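Local structure of lysine cyclodeaminase (Streptomyces pristinaespiralis, 5YU3) at residues A[19-22]-A[23-27]; A[67-70]-A[71-75]; A[171-174]-A[175-178]; A[265-268]-A[269-272]; A[337-340]-A[341-344]. The protein probably catalyses the NAD-dependent cyclisation and deamination of L-lysine to L-pipecolic acid, and also recognises L-ornithine and L-2,4-diaminobutyric acid. All blocks are in the same frame, centred on the assembly; numbering follows the deposited sequence.

Within one chain the five contacts stand apart, each on its own element. Contacts 1, 2 and 4 are partly buried: a helix start, a hairpin end and a 3-10 turn. So is contact 5 in the C-terminal arm, its centre about 42 Å from the centre of the chain, against the second subunit. Contact 3 is a surface contact beside NAD. A salt bridge decorates contact 1, backbone pairing dominates contact 2, a carboxylate-imidazole stack marks contact 3, a weak glutamine-to-carboxylate bond contact 4, and a carboxylate taking a backbone N-H contact 5. Contact 5 meets the other copy's contacts 1 and 3: Tyr-341 packs on Arg-20 and Met-24 there, and Leu-338 on His-175.

Contact 1 of 5, residues A[19-22]-A[23-27]; sequences GRDE and LMRRI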
loop_
_atom_site.group_PDB
_atom_site.type_symbol
_atom_site.label_atom_id
_atom_site.label_comp_id
_atom_site.label_asym_id
_atom_site.label_seq_id
_atom_site.Cartn_x
_atom_site.Cartn_y
_atom_site.Cartn_z
ATOM N N GLY A 19 18.634 -1.414 -24.057
ATOM C CA GLY A 19 18.998 -0.043 -24.392
ATOM C C GLY A 19 17.935 0.946 -23.964
ATOM O O GLY A 19 16.741 0.656 -23.953
ATOM N N ARG A 20 18.391 2.145 -23.596
ATOM C CA ARG A 20 17.469 3.170 -23.091
ATOM C C ARG A 20 16.427 3.555 -24.133
ATOM O O ARG A 20 15.238 3.693 -23.812
ATOM C CB ARG A 20 18.234 4.411 -22.653
ATOM C CG ARG A 20 19.198 4.195 -21.506
ATOM C CD ARG A 20 19.948 5.487 -21.199
ATOM N NE ARG A 20 21.035 5.286 -20.238
ATOM C CZ ARG A 20 22.055 6.120 -20.094
ATOM N NH1 ARG A 20 22.118 7.209 -20.846
ATOM N NH2 ARG A 20 23.018 5.858 -19.216
ATOM N N ASP A 21 16.851 3.763 -25.383
ATOM C CA ASP A 21 15.914 4.225 -26.406
ATOM C C ASP A 21 14.817 3.199 -26.640
ATOM O O ASP A 21 13.620 3.527 -26.655
ATOM C CB ASP A 21 16.641 4.508 -27.722
ATOM C CG ASP A 21 17.457 5.791 -27.694
ATOM O OD1 ASP A 21 17.430 6.529 -26.688
ATOM O OD2 ASP A 21 18.157 6.044 -28.704
ATOM N N GLU A 22 15.210 1.942 -26.839
ATOM C CA GLU A 22 14.220 0.922 -27.140
ATOM C C GLU A 22 13.313 0.657 -25.943
ATOM O O GLU A 22 12.099 0.465 -26.107
ATOM C CB GLU A 22 14.912 -0.363 -27.587
ATOM C CG GLU A 22 13.972 -1.553 -27.576
ATOM C CD GLU A 22 12.962 -1.520 -28.701
ATOM O OE1 GLU A 22 13.088 -0.651 -29.596
ATOM O OE2 GLU A 22 12.040 -2.372 -28.696
ATOM N N LEU A 23 13.874 0.656 -24.731
ATOM C CA LEU A 23 13.042 0.409 -23.555
ATOM C C LEU A 23 12.045 1.546 -23.344
ATOM O O LEU A 23 10.883 1.304 -23.003
ATOM C CB LEU A 23 13.916 0.224 -22.316
ATOM C CG LEU A 23 13.172 -0.131 -21.025
ATOM C CD1 LEU A 23 12.486 -1.499 -21.121
ATOM C CD2 LEU A 23 14.134 -0.073 -19.844
ATOM N N MET A 24 12.478 2.785 -23.565
ATOM C CA MET A 24 11.551 3.911 -23.473
ATOM C C MET A 24 10.471 3.816 -24.548
ATOM O O MET A 24 9.291 4.043 -24.266
ATOM C CB MET A 24 12.314 5.234 -23.567
ATOM C CG MET A 24 11.415 6.490 -23.518
ATOM S SD MET A 24 10.497 6.672 -21.960
ATOM C CE MET A 24 11.653 7.578 -20.956
ATOM N N ARG A 25 10.848 3.439 -25.776
ATOM C CA ARG A 25 9.862 3.295 -26.843
ATOM C C ARG A 25 8.845 2.205 -26.523
ATOM O O ARG A 25 7.648 2.372 -26.799
ATOM C CB ARG A 25 10.548 2.996 -28.176
ATOM C CG ARG A 25 11.158 4.245 -28.831
ATOM C CD ARG A 25 11.474 4.031 -30.308
ATOM N NE ARG A 25 12.034 5.234 -30.923
ATOM C CZ ARG A 25 13.338 5.479 -31.013
ATOM N NH1 ARG A 25 14.211 4.593 -30.533
ATOM N NH2 ARG A 25 13.772 6.600 -31.584
ATOM N N ARG A 26 9.297 1.083 -25.944
ATOM C CA ARG A 26 8.355 0.038 -25.551
ATOM C C ARG A 26 7.334 0.570 -24.558
ATOM O O ARG A 26 6.141 0.270 -24.669
ATOM C CB ARG A 26 9.082 -1.163 -24.939
ATOM C CG ARG A 26 9.902 -1.966 -25.927
ATOM C CD ARG A 26 10.464 -3.247 -25.282
ATOM N NE ARG A 26 11.495 -3.849 -26.123
ATOM C CZ ARG A 26 12.206 -4.919 -25.785
ATOM N NH1 ARG A 26 12.009 -5.511 -24.608
ATOM N NH2 ARG A 26 13.124 -5.393 -26.624
ATOM N N ILE A 27 7.785 1.361 -23.582
ATOM C CA ILE A 27 6.866 1.867 -22.565
ATOM C C ILE A 27 5.941 2.929 -23.155
ATOM O O ILE A 27 4.746 2.970 -22.834
ATOM C CB ILE A 27 7.650 2.380 -21.343
ATOM C CG1 ILE A 27 8.342 1.186 -20.658
ATOM C CG2 ILE A 27 6.721 3.078 -20.336
ATOM C CD1 ILE A 27 9.382 1.565 -19.621
#
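Arg-26 N donates to Glu-22 O at 2.9 Å, a backbone bond of the first turns of the alpha helix 20-39, and the same pair is joined again through its side chains. Gly-19, the N-cap residue, closes the preceding helix 8-18 with a positive phi that suits glycine, and its O accepts from Leu-23 N at 3.0 Å. Leu-23 and Met-24 turn their apolar side chains inward, where both meet Leu-120 of helix 115-133, while Arg-25 is exposed. Asp-21 lies one turn before Arg-25, but only its CB comes near NH1, at 3.7 Å; its OD1 is instead bonded to His-155. The Glu-22 chain leaves CB on the side away from its own N (chi1 166°) and bends at CG, which lays the carboxylate beside Arg-26 in a salt bridge. The two charged planes stand 79° apart. Glu-22 OE2 uses its anti lone pair to take the hydrogen of Arg-26 NE at 3.0 Å, and OE2 itself lies in the guanidinium plane.

Contact 2 of 5, residues A[67-70]-A[71-75]; sequences HREP and GDHIT
The tip of the beta hairpin formed by strands 60-69 and 73-81 is closed by Glu-69, whose backbone O accepts from both Asp-72 N (2.9 Å) and His-73 N (3.2 Å). Further along, Glu-69 N donates to His-73 O, and the bonds His-67 N to Thr-75 O and Thr-75 N to His-67 O are each 2.8 Å. Gly-71 suits the turn because its positive phi would push a CB into Pro-70 O. On one face Arg-68 CG packs against Ile-74 CG1 at 3.9 Å, and the arginine's NE forms a salt bridge with Asp-103. On the other, His-73 CG stands between backbone N and carbonyl carbon (chi1 52°), which sets a ring face against Glu-69 CB; Glu-69 OE2 receives the in-plane hydrogen of His-67 NE2 at 2.9 Å, while OE1 forms a salt bridge with Arg-43. An alanine at Glu-69 is likely to leave His-67 NE2 and Arg-43 without their carboxylate. Asp-72 and His-73 both face Glu-69, the classic beta bulge of an antiparallel hairpin.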
loop_
_atom_site.group_PDB
_atom_site.type_symbol
_atom_site.label_atom_id
_atom_site.label_comp_id
_atom_site.label_asym_id
_atom_site.label_seq_id
_atom_site.Cartn_x
_atom_site.Cartn_y
_atom_site.Cartn_z
ATOM N N HIS A 67 -3.450 -0.783 -8.457
ATOM C CA HIS A 67 -4.233 -0.985 -9.669
ATOM C C HIS A 67 -4.550 -2.463 -9.836
ATOM O O HIS A 67 -3.643 -3.301 -9.824
ATOM C CB HIS A 67 -3.520 -0.485 -10.928
ATOM C CG HIS A 67 -4.346 -0.652 -12.167
ATOM N ND1 HIS A 67 -5.271 0.286 -12.569
ATOM C CD2 HIS A 67 -4.427 -1.668 -13.059
ATOM C CE1 HIS A 67 -5.873 -0.134 -13.665
ATOM N NE2 HIS A 67 -5.384 -1.321 -13.981
ATOM N N ARG A 68 -5.825 -2.776 -10.042
ATOM C CA ARG A 68 -6.272 -4.158 -10.131
ATOM C C ARG A 68 -6.676 -4.493 -11.560
ATOM O O ARG A 68 -7.413 -3.735 -12.202
ATOM C CB ARG A 68 -7.442 -4.419 -9.175
ATOM C CG ARG A 68 -8.030 -5.831 -9.313
ATOM C CD ARG A 68 -8.921 -6.211 -8.124
ATOM N NE ARG A 68 -9.489 -7.546 -8.314
ATOM C CZ ARG A 68 -10.743 -7.784 -8.693
ATOM N NH1 ARG A 68 -11.586 -6.774 -8.911
ATOM N NH2 ARG A 68 -11.157 -9.034 -8.860
ATOM N N GLU A 69 -6.181 -5.627 -12.052
ATOM C CA GLU A 69 -6.670 -6.234 -13.282
ATOM C C GLU A 69 -7.500 -7.453 -12.894
ATOM O O GLU A 69 -6.935 -8.509 -12.573
ATOM C CB GLU A 69 -5.503 -6.622 -14.195
ATOM C CG GLU A 69 -4.897 -5.398 -14.904
ATOM C CD GLU A 69 -5.889 -4.743 -15.856
ATOM O OE1 GLU A 69 -6.521 -5.496 -16.631
ATOM O OE2 GLU A 69 -6.054 -3.494 -15.829
ATOM N N PRO A 70 -8.831 -7.348 -12.885
ATOM C CA PRO A 70 -9.669 -8.376 -12.247
ATOM C C PRO A 70 -9.442 -9.766 -12.814
ATOM O O PRO A 70 -9.405 -9.966 -14.031
ATOM C CB PRO A 70 -11.090 -7.878 -12.513
ATOM C CG PRO A 70 -10.858 -6.295 -12.705
ATOM C CD PRO A 70 -9.681 -6.159 -13.249
ATOM N N GLY A 71 -9.274 -10.734 -11.909
ATOM C CA GLY A 71 -8.996 -12.102 -12.281
ATOM C C GLY A 71 -7.545 -12.394 -12.591
ATOM O O GLY A 71 -7.185 -13.570 -12.739
ATOM N N ASP A 72 -6.700 -11.371 -12.691
ATOM C CA ASP A 72 -5.308 -11.561 -13.072
ATOM C C ASP A 72 -4.388 -11.205 -11.917
ATOM O O ASP A 72 -3.872 -12.089 -11.232
ATOM C CB ASP A 72 -4.955 -10.712 -14.295
ATOM C CG ASP A 72 -5.660 -11.180 -15.553
ATOM O OD1 ASP A 72 -5.657 -10.421 -16.547
ATOM O OD2 ASP A 72 -6.207 -12.308 -15.554
ATOM N N HIS A 73 -4.168 -9.914 -11.687
ATOM C CA HIS A 73 -3.219 -9.527 -10.655
ATOM C C HIS A 73 -3.539 -8.124 -10.168
ATOM O O HIS A 73 -4.325 -7.389 -10.773
ATOM C CB HIS A 73 -1.780 -9.600 -11.175
ATOM C CG HIS A 73 -1.572 -8.856 -12.454
ATOM N ND1 HIS A 73 -1.314 -9.489 -13.649
ATOM C CD2 HIS A 73 -1.602 -7.531 -12.728
ATOM C CE1 HIS A 73 -1.184 -8.587 -14.605
ATOM N NE2 HIS A 73 -1.361 -7.392 -14.073
ATOM N N ILE A 74 -2.909 -7.768 -9.053
ATOM C CA ILE A 74 -2.986 -6.434 -8.476
ATOM C C ILE A 74 -1.573 -5.876 -8.430
ATOM O O ILE A 74 -0.645 -6.563 -7.990
ATOM C CB ILE A 74 -3.607 -6.447 -7.065
ATOM C CG1 ILE A 74 -5.012 -7.057 -7.095
ATOM C CG2 ILE A 74 -3.620 -5.023 -6.483
ATOM C CD1 ILE A 74 -5.625 -7.249 -5.726
ATOM N N THR A 75 -1.406 -4.646 -8.901
ATOM C CA THR A 75 -0.132 -3.950 -8.801
ATOM C C THR A 75 -0.213 -2.944 -7.668
ATOM O O THR A 75 -1.228 -2.263 -7.516
ATOM C CB THR A 75 0.202 -3.226 -10.115
ATOM O OG1 THR A 75 0.327 -4.193 -11.160
ATOM C CG2 THR A 75 1.506 -2.440 -9.988
HETATM O O HOH W 1 -2.203 -4.663 -12.080
#

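Contact 3 of 5, residues A[171-174]-A[175-178]; sequences TDPA and HRES. With NAD (nicotinamide-adenine-dinucleotide), chain F.
Asp-172 lays its carboxylate on the His-175 ring at the start of helix 173-177, the close-packed side of the contact. The two planes are only 8° apart; OD2 sits 3.4 Å from NE2, over the ring face near its rim, and CB makes a CH-pi contact with the same ring. A chi1 of -171° swings the Asp-172 carboxylate away from its own N, and OD1, at this N-cap, accepts a weak bond from Ala-174 N. The ring's edge turns to the coenzyme, ND1 donating to NAD O3B at 2.9 Å, nearly straight. Thr-171 OG1 rests on the adenine, 3.3 Å from NAD C4A. A leucine in place of His-175 would probably leave the ribose hydroxyl O3B without this donor and Asp-172 without its flat partner. The solvent side, with Pro-173, Ala-174 and Glu-177, is looser: Glu-177 N donates to Pro-173 O, and its side chain runs past the same oxygen. Arg-176 bridges to it, its guanidinium over Pro-173 CA and in cation-pi contact with Trp-169; NH1 donates to Asp-170 O and a water. An NAD-binding acid, Asp-170, just after the sheet's second strand 165-169, beside the adenosine, is as in Rossmann folds.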
loop_
_atom_site.group_PDB
_atom_site.type_symbol
_atom_site.label_atom_id
_atom_site.label_comp_id
_atom_site.label_asym_id
_atom_site.label_seq_id
_atom_site.Cartn_x
_atom_site.Cartn_y
_atom_site.Cartn_z
ATOM N N THR A 171 16.365 26.214 -9.865
ATOM C CA THR A 171 16.704 27.227 -8.868
ATOM C C THR A 171 18.010 26.913 -8.156
ATOM O O THR A 171 18.581 27.798 -7.508
ATOM C CB THR A 171 15.577 27.377 -7.843
ATOM O OG1 THR A 171 15.132 26.082 -7.432
ATOM C CG2 THR A 171 14.406 28.141 -8.460
ATOM N N ASP A 172 18.493 25.680 -8.271
ATOM C CA ASP A 172 19.778 25.281 -7.719
ATOM C C ASP A 172 20.808 25.386 -8.831
ATOM O O ASP A 172 20.708 24.643 -9.818
ATOM C CB ASP A 172 19.707 23.851 -7.183
ATOM C CG ASP A 172 20.944 23.455 -6.391
ATOM O OD1 ASP A 172 22.063 23.821 -6.800
ATOM O OD2 ASP A 172 20.800 22.777 -5.356
ATOM N N PRO A 173 21.797 26.283 -8.737
ATOM C CA PRO A 173 22.741 26.439 -9.856
ATOM C C PRO A 173 23.518 25.173 -10.157
ATOM O O PRO A 173 23.756 24.866 -11.331
ATOM C CB PRO A 173 23.642 27.587 -9.391
ATOM C CG PRO A 173 22.819 28.206 -8.157
ATOM C CD PRO A 173 22.174 27.212 -7.617
ATOM N N ALA A 174 23.886 24.409 -9.125
ATOM C CA ALA A 174 24.582 23.144 -9.340
ATOM C C ALA A 174 23.748 22.179 -10.176
ATOM O O ALA A 174 24.288 21.444 -11.014
ATOM C CB ALA A 174 24.929 22.508 -7.995
ATOM N N HIS A 175 22.431 22.154 -9.952
ATOM C CA HIS A 175 21.574 21.187 -10.637
ATOM C C HIS A 175 21.325 21.564 -12.090
ATOM O O HIS A 175 21.212 20.680 -12.942
ATOM C CB HIS A 175 20.243 21.043 -9.894
ATOM C CG HIS A 175 20.384 20.440 -8.532
ATOM N ND1 HIS A 175 19.301 20.026 -7.786
ATOM C CD2 HIS A 175 21.481 20.172 -7.782
ATOM C CE1 HIS A 175 19.724 19.534 -6.635
ATOM N NE2 HIS A 175 21.043 19.610 -6.609
ATOM N N ARG A 176 21.239 22.857 -12.404
ATOM C CA ARG A 176 21.082 23.226 -13.804
ATOM C C ARG A 176 22.399 23.098 -14.561
ATOM O O ARG A 176 22.397 22.780 -15.753
ATOM C CB ARG A 176 20.510 24.644 -13.917
ATOM C CG ARG A 176 21.393 25.746 -13.362
ATOM C CD ARG A 176 20.643 27.082 -13.373
ATOM N NE ARG A 176 21.492 28.199 -12.955
ATOM C CZ ARG A 176 21.245 29.001 -11.924
ATOM N NH1 ARG A 176 20.175 28.813 -11.158
ATOM N NH2 ARG A 176 22.089 29.991 -11.648
ATOM N N GLU A 177 23.531 23.314 -13.886
ATOM C CA GLU A 177 24.817 23.216 -14.571
ATOM C C GLU A 177 25.217 21.773 -14.848
ATOM O O GLU A 177 25.938 21.518 -15.814
ATOM C CB GLU A 177 25.899 23.939 -13.761
ATOM C CG GLU A 177 25.855 25.456 -13.983
ATOM C CD GLU A 177 26.399 26.255 -12.813
ATOM O OE1 GLU A 177 25.896 27.379 -12.571
ATOM O OE2 GLU A 177 27.334 25.767 -12.142
ATOM N N SER A 178 24.741 20.820 -14.045
ATOM C CA SER A 178 25.056 19.416 -14.284
ATOM C C SER A 178 24.132 18.764 -15.299
ATOM O O SER A 178 24.374 17.608 -15.680
ATOM C CB SER A 178 24.991 18.624 -12.975
ATOM O OG SER A 178 23.644 18.486 -12.539
HETATM P PA NAD F . 14.315 16.032 -8.076
HETATM O O1A NAD F . 14.538 16.423 -6.649
HETATM O O2A NAD F . 15.263 15.059 -8.750
HETATM O O5B NAD F . 14.358 17.367 -8.973
HETATM C C5B NAD F . 13.500 18.470 -8.656
HETATM C C4B NAD F . 14.249 19.729 -9.068
HETATM O O4B NAD F . 13.379 20.856 -8.942
HETATM C C3B NAD F . 15.440 20.008 -8.146
HETATM O O3B NAD F . 16.663 20.041 -8.913
HETATM C C2B NAD F . 15.125 21.367 -7.543
HETATM O O2B NAD F . 16.268 22.198 -7.356
HETATM C C1B NAD F . 14.204 21.959 -8.586
HETATM N N9A NAD F . 13.333 23.071 -8.147
HETATM C C8A NAD F . 12.725 23.245 -6.950
HETATM N N7A NAD F . 11.984 24.399 -6.959
HETATM C C5A NAD F . 12.125 24.955 -8.186
HETATM C C6A NAD F . 11.641 26.159 -8.886
HETATM N N6A NAD F . 10.813 27.036 -8.270
HETATM N N1A NAD F . 12.028 26.338 -10.169
HETATM C C2A NAD F . 12.847 25.492 -10.822
HETATM N N3A NAD F . 13.340 24.384 -10.245
HETATM C C4A NAD F . 13.014 24.074 -8.959
HETATM O O3 NAD F . 12.799 15.456 -8.178
HETATM P PN NAD F . 12.117 14.732 -9.431
HETATM O O1N NAD F . 12.654 15.356 -10.699
HETATM O O2N NAD F . 12.216 13.237 -9.216
HETATM O O5D NAD F . 10.563 15.118 -9.238
HETATM C C5D NAD F . 10.104 16.434 -9.552
HETATM C C4D NAD F . 8.588 16.485 -9.365
HETATM O O4D NAD F . 7.960 15.517 -10.204
HETATM C C3D NAD F . 8.178 16.133 -7.945
HETATM O O3D NAD F . 7.044 16.950 -7.577
HETATM C C2D NAD F . 7.709 14.700 -8.065
HETATM O O2D NAD F . 6.834 14.302 -7.000
HETATM C C1D NAD F . 7.034 14.763 -9.419
HETATM N N1N NAD F . 6.791 13.473 -10.054
HETATM C C2N NAD F . 5.701 13.354 -10.824
HETATM C C3N NAD F . 5.401 12.157 -11.458
HETATM C C7N NAD F . 4.184 12.083 -12.319
HETATM O O7N NAD F . 3.768 11.007 -12.698
HETATM N N7N NAD F . 3.600 13.234 -12.695
HETATM C C4N NAD F . 6.265 11.066 -11.326
HETATM C C5N NAD F . 7.406 11.233 -10.542
HETATM C C6N NAD F . 7.659 12.455 -9.917
HETATM O O HOH W 2 19.572 30.554 -8.882
#

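Contact 4 of 5, residues A[265-268]-A[269-272]; sequences GECQ and QLSA
Gln-269 runs alongside Glu-266, three residues earlier, at the end of a short 3-10 turn. Its own N donates to Glu-266 O at 2.9 Å, and Leu-270 N repeats the i to i+3 step on Cys-267 O at 3.0 Å. CB, set by the backbone, and CG, anti to the carbonyl carbon (chi1 -52°), each lie 3.5 Å from Glu-266 O. Beyond CG the chain is extended and carries NE2 to Glu-266 OE1, a weak bond of 3.0 Å, with the amide and carboxylate planes 70° apart. A glutamine suits this place because its NH2 group has two hydrogens to give, to Glu-266 OE1 and to Leu-243 O, which a glutamate could not. The bent Glu-266 is well satisfied, OE1 taking the hydrogen of Leu-243 N and OE2 that of Glu-242 N. Gln-268 turns the other way: its NE2 and backbone N approach Gly-265 O from opposite faces of the carbonyl plane, NE2 also bonds Lys-240 O, and OE1 accepts from Gly-239 N. The backbone N atoms of Glu-266 and Cys-267 bond the carboxylate of Asp-300 of the sodium site, and the Glu-266 side chain is about 4 Å from the ion, consistent with a second-shell role. The turn follows helix 258-264, with Gln-269 and Leu-270 packed on Leu-248 of helix 245-250, and Cys-267 touching Ala-261 and Leu-262 of helix 258-264 and Val-253 of strand 252-255.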
loop_
_atom_site.group_PDB
_atom_site.type_symbol
_atom_site.label_atom_id
_atom_site.label_comp_id
_atom_site.label_asym_id
_atom_site.label_seq_id
_atom_site.Cartn_x
_atom_site.Cartn_y
_atom_site.Cartn_z
ATOM N N GLY A 265 -2.947 18.011 -8.872
ATOM C CA GLY A 265 -2.331 18.534 -10.072
ATOM C C GLY A 265 -2.543 20.033 -10.224
ATOM O O GLY A 265 -3.005 20.723 -9.315
ATOM N N GLU A 266 -2.191 20.540 -11.417
ATOM C CA GLU A 266 -2.489 21.935 -11.737
ATOM C C GLU A 266 -3.985 22.202 -11.668
ATOM O O GLU A 266 -4.403 23.343 -11.427
ATOM C CB GLU A 266 -1.979 22.299 -13.134
ATOM C CG GLU A 266 -0.469 22.323 -13.284
ATOM C CD GLU A 266 0.184 23.257 -12.294
ATOM O OE1 GLU A 266 -0.323 24.378 -12.123
ATOM O OE2 GLU A 266 1.187 22.866 -11.661
ATOM N N CYS A 267 -4.805 21.169 -11.883
ATOM C CA CYS A 267 -6.252 21.353 -11.870
ATOM C C CYS A 267 -6.782 21.723 -10.491
ATOM O O CYS A 267 -7.959 22.097 -10.374
ATOM C CB CYS A 267 -6.932 20.088 -12.405
ATOM S SG CYS A 267 -6.759 19.919 -14.202
ATOM N N GLN A 268 -5.943 21.656 -9.449
ATOM C CA GLN A 268 -6.302 22.277 -8.179
ATOM C C GLN A 268 -6.729 23.720 -8.364
ATOM O O GLN A 268 -7.541 24.228 -7.586
ATOM C CB GLN A 268 -5.125 22.275 -7.212
ATOM C CG GLN A 268 -4.754 20.949 -6.665
ATOM C CD GLN A 268 -3.485 21.072 -5.881
ATOM O OE1 GLN A 268 -3.510 21.434 -4.702
ATOM N NE2 GLN A 268 -2.354 20.820 -6.541
ATOM N N GLN A 269 -6.167 24.402 -9.363
ATOM C CA GLN A 269 -6.441 25.816 -9.584
ATOM C C GLN A 269 -7.693 26.057 -10.411
ATOM O O GLN A 269 -8.114 27.212 -10.536
ATOM C CB GLN A 269 -5.260 26.493 -10.294
ATOM C CG GLN A 269 -3.904 26.265 -9.648
ATOM C CD GLN A 269 -2.856 27.228 -10.168
ATOM O OE1 GLN A 269 -2.948 28.438 -9.951
ATOM N NE2 GLN A 269 -1.850 26.697 -10.862
ATOM N N LEU A 270 -8.283 25.017 -10.984
ATOM C CA LEU A 270 -9.321 25.171 -11.989
ATOM C C LEU A 270 -10.666 24.694 -11.465
ATOM O O LEU A 270 -10.745 23.766 -10.655
ATOM C CB LEU A 270 -8.984 24.386 -13.256
ATOM C CG LEU A 270 -7.778 24.861 -14.061
ATOM C CD1 LEU A 270 -7.593 23.974 -15.263
ATOM C CD2 LEU A 270 -7.962 26.325 -14.469
ATOM N N SER A 271 -11.724 25.341 -11.942
ATOM C CA SER A 271 -13.059 24.810 -11.729
ATOM C C SER A 271 -13.196 23.504 -12.495
ATOM O O SER A 271 -12.710 23.375 -13.621
ATOM C CB SER A 271 -14.120 25.805 -12.186
ATOM O OG SER A 271 -15.405 25.239 -12.022
ATOM N N ALA A 272 -13.855 22.525 -11.873
ATOM C CA ALA A 272 -13.932 21.199 -12.467
ATOM C C ALA A 272 -14.658 21.193 -13.806
ATOM O O ALA A 272 -14.399 20.313 -14.633
ATOM C CB ALA A 272 -14.610 20.230 -11.497
#

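Contact 5 of 5, residues A[337-340]-A[341-344]; sequences ALDP and YALQ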
loop_
_atom_site.group_PDB
_atom_site.type_symbol
_atom_site.label_atom_id
_atom_site.label_comp_id
_atom_site.label_asym_id
_atom_site.label_seq_id
_atom_site.Cartn_x
_atom_site.Cartn_y
_atom_site.Cartn_z
ATOM N N ALA A 337 -2.877 -25.389 5.967
ATOM C CA ALA A 337 -3.294 -24.009 5.728
ATOM C C ALA A 337 -4.049 -23.417 6.914
ATOM O O ALA A 337 -4.166 -22.189 7.011
ATOM C CB ALA A 337 -4.160 -23.917 4.470
ATOM N N LEU A 338 -4.555 -24.255 7.821
ATOM C CA LEU A 338 -5.315 -23.790 8.974
ATOM C C LEU A 338 -4.468 -23.684 10.237
ATOM O O LEU A 338 -5.016 -23.487 11.331
ATOM C CB LEU A 338 -6.511 -24.719 9.211
ATOM C CG LEU A 338 -7.487 -24.954 8.052
ATOM C CD1 LEU A 338 -8.651 -25.813 8.556
ATOM C CD2 LEU A 338 -8.008 -23.647 7.423
ATOM N N ASP A 339 -3.148 -23.805 10.118
ATOM C CA ASP A 339 -2.249 -23.790 11.268
ATOM C C ASP A 339 -1.129 -22.796 11.005
ATOM O O ASP A 339 -0.123 -23.145 10.361
ATOM C CB ASP A 339 -1.684 -25.182 11.541
ATOM C CG ASP A 339 -0.913 -25.258 12.853
ATOM O OD1 ASP A 339 -0.727 -24.212 13.524
ATOM O OD2 ASP A 339 -0.488 -26.376 13.219
ATOM N N PRO A 340 -1.253 -21.560 11.498
ATOM C CA PRO A 340 -0.185 -20.580 11.287
ATOM C C PRO A 340 1.155 -21.032 11.814
ATOM O O PRO A 340 2.190 -20.604 11.295
ATOM C CB PRO A 340 -0.701 -19.342 12.033
ATOM C CG PRO A 340 -2.250 -19.668 12.336
ATOM C CD PRO A 340 -2.419 -20.967 12.244
ATOM N N TYR A 341 1.173 -21.886 12.839
ATOM C CA TYR A 341 2.421 -22.330 13.436
ATOM C C TYR A 341 3.063 -23.493 12.694
ATOM O O TYR A 341 4.201 -23.850 13.006
ATOM C CB TYR A 341 2.188 -22.748 14.883
ATOM C CG TYR A 341 2.012 -21.609 15.856
ATOM C CD1 TYR A 341 3.017 -20.665 16.056
ATOM C CD2 TYR A 341 0.849 -21.500 16.604
ATOM C CE1 TYR A 341 2.855 -19.634 16.972
ATOM C CE2 TYR A 341 0.676 -20.473 17.512
ATOM C CZ TYR A 341 1.677 -19.548 17.694
ATOM O OH TYR A 341 1.487 -18.539 18.607
ATOM N N ALA A 342 2.365 -24.120 11.754
ATOM C CA ALA A 342 2.973 -25.213 10.995
ATOM C C ALA A 342 4.006 -24.594 10.054
ATOM O O ALA A 342 3.799 -24.440 8.849
ATOM C CB ALA A 342 1.914 -26.009 10.247
ATOM N N LEU A 343 5.149 -24.232 10.624
ATOM C CA LEU A 343 6.171 -23.479 9.907
ATOM C C LEU A 343 6.885 -24.311 8.840
ATOM O O LEU A 343 7.934 -23.888 8.326
ATOM C CB LEU A 343 7.143 -22.865 10.914
ATOM C CG LEU A 343 6.317 -21.811 11.658
ATOM C CD1 LEU A 343 6.583 -21.781 13.152
ATOM C CD2 LEU A 343 6.487 -20.425 11.025
ATOM N N GLN A 344 6.346 -25.493 8.547
ATOM C CA GLN A 344 6.424 -26.137 7.243
ATOM C C GLN A 344 6.992 -25.274 6.111
ATOM O O GLN A 344 7.389 -25.801 5.063
ATOM C CB GLN A 344 5.022 -26.587 6.862
ATOM C CG GLN A 344 4.525 -27.778 7.645
ATOM C CD GLN A 344 4.842 -29.089 6.950
ATOM O OE1 GLN A 344 4.441 -29.313 5.805
ATOM N NE2 GLN A 344 5.569 -29.962 7.637
#
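Asp-339 holds the same turn twice, once with its side chain and once with its backbone: OD1 accepts from Tyr-341 N at 3.1 Å, and O accepts from Ala-342 N at 3.0 Å. The first bond makes an Asx turn, the second a type I beta turn, and an inverse gamma turn centred on Ala-342 follows. Each residue suits its place. Pro-340 has the phi that the first corner of a type I turn needs, and Asp-339, with CG anti to the backbone N (chi1 -171°), brings its carboxylate round to the amide, which meets OD1 from above the carboxylate plane. Ala-342 is small enough to sit against that carboxylate, its CB 3.8 Å from Asp-339 OD2. The turn belongs to the C-terminal arm, which lies on the second subunit. There the Tyr-341 ring meets Phe-185 of the second subunit, and its OH bonds His-155 of the second subunit. Back at the turn, Asp-339 OD1 lies 3.5 Å from Tyr-341 CB, near the plane of the tyrosine ring.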